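PDB 4ZY9: Glucanase/chitosanase from Paenibacillus fukuinensis, which probably hydrolyses glycosidic bonds of chitosan and glucans, the piece studied being a CBM32 beta-sandwich module that binds chitosan. Local coordinates for residues E21-G24 and F25-S28. The protein carries 1 engineered substitution. Sequence-based numbering, arbitrary orientation.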
loop_
_atom_site.group_PDB
_atom_site.type_symbol
_atom_site.label_atom_id
_atom_site.label_comp_id
_atom_site.label_asym_id
_atom_site.label_seq_id
_atom_site.Cartn_x
_atom_site.Cartn_y
_atom_site.Cartn_z
ATOM N N GLU A 21 -11.033 2.723 -9.245
ATOM C CA GLU A 21 -12.295 2.234 -9.724
ATOM C C GLU A 21 -13.118 3.391 -10.263
ATOM O O GLU A 21 -13.834 3.150 -11.319
ATOM C CB GLU A 21 -13.066 1.512 -8.610
ATOM C CG GLU A 21 -14.297 0.751 -9.111
ATOM C CD GLU A 21 -15.111 0.279 -7.934
ATOM O OE1 GLU A 21 -16.258 0.747 -7.645
ATOM O OE2 GLU A 21 -14.623 -0.577 -7.231
ATOM N N GLY A 22 -13.073 4.541 -9.652
ATOM C CA GLY A 22 -13.883 5.748 -10.014
ATOM C C GLY A 22 -13.685 6.740 -8.923
ATOM O O GLY A 22 -13.039 6.468 -7.899
ATOM N N ALA A 23 -14.368 7.874 -9.057
ATOM C CA ALA A 23 -14.476 8.824 -8.022
ATOM C C ALA A 23 -14.997 8.264 -6.735
ATOM O O ALA A 23 -15.970 7.541 -6.725
ATOM C CB ALA A 23 -15.327 10.019 -8.471
ATOM N N GLY A 24 -14.330 8.601 -5.684
ATOM C CA GLY A 24 -14.628 8.146 -4.418
ATOM C C GLY A 24 -13.722 6.971 -3.948
ATOM O O GLY A 24 -13.758 6.638 -2.726
ATOM N N PHE A 25 -12.862 6.487 -4.816
ATOM C CA PHE A 25 -11.954 5.322 -4.541
ATOM C C PHE A 25 -10.538 5.689 -4.816
ATOM O O PHE A 25 -9.706 4.812 -5.125
ATOM C CB PHE A 25 -12.422 4.153 -5.389
ATOM C CG PHE A 25 -13.787 3.660 -4.962
ATOM C CD1 PHE A 25 -13.929 3.042 -3.730
ATOM C CD2 PHE A 25 -14.938 3.843 -5.738
ATOM C CE1 PHE A 25 -15.178 2.581 -3.284
ATOM C CE2 PHE A 25 -16.147 3.317 -5.316
ATOM C CZ PHE A 25 -16.267 2.682 -4.131
ATOM N N GLU A 26 -10.234 6.958 -4.670
ATOM C CA GLU A 26 -8.897 7.486 -4.913
ATOM C C GLU A 26 -7.852 6.831 -3.980
ATOM O O GLU A 26 -8.163 6.376 -2.859
ATOM C CB GLU A 26 -8.852 8.997 -4.685
ATOM C CG GLU A 26 -9.689 9.832 -5.658
ATOM C CD GLU A 26 -11.190 9.816 -5.321
ATOM O OE1 GLU A 26 -11.595 9.428 -4.231
ATOM O OE2 GLU A 26 -12.011 10.228 -6.238
ATOM N N ALA A 27 -6.633 6.822 -4.441
ATOM C CA ALA A 27 -5.510 6.255 -3.639
ATOM C C ALA A 27 -5.440 6.900 -2.269
ATOM O O ALA A 27 -5.188 6.198 -1.281
ATOM C CB ALA A 27 -4.220 6.457 -4.405
ATOM N N SER A 28 -5.703 8.193 -2.191
ATOM C CA SER A 28 -5.689 8.909 -0.924
ATOM C C SER A 28 -6.549 8.285 0.149
ATOM O O SER A 28 -6.313 8.495 1.320
ATOM C CB SER A 28 -6.089 10.453 -1.152
ATOM O OG SER A 28 -7.481 10.466 -1.522
#
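Phe-25 closes a type II beta turn that starts at Gly-22, in the loop joining strands 14-17 and 39-40 of the CBM32 beta-sandwich. Phe-25 N donates to Gly-22 O at 3.1 Å in a bent bond. Gly-24 suits the third place of the turn because at its positive phi any CB would be jammed against the carbonyl oxygen of Ala-23. The tight side of the contact is the turn itself, held by this bond and by a second one from Gly-24 N to Glu-26; the Phe-25 ring leans obliquely on the Gly-24 peptide, with Gly-22 O near the ring plane at the edge. The looser side belongs to Glu-21, exposed to solvent. With CG anti to the backbone N (chi1 -170°) and the chain extended beyond it, this side chain runs alongside the phenyl group and sets its CD over one face, the carboxylate tilted 39° from the ring. Glu-21 OE1 comes to 3.5 Å from Phe-25 CE2. Phenylalanine fits here because its flat apolar ring can lie beside the Glu-21 chain and against Ala-40 of strand 39-40, so a serine in its place would probably leave Glu-21 free to swing and open a gap between turn and strand. Glu-26 is long enough to bend back at chi2 and accept the Gly-24 N-H, while OE1 forms a salt bridge with Arg-29. Gly-24 N meets the syn side of Glu-26 OE2 at 2.9 Å, nearly straight but off the carboxylate plane.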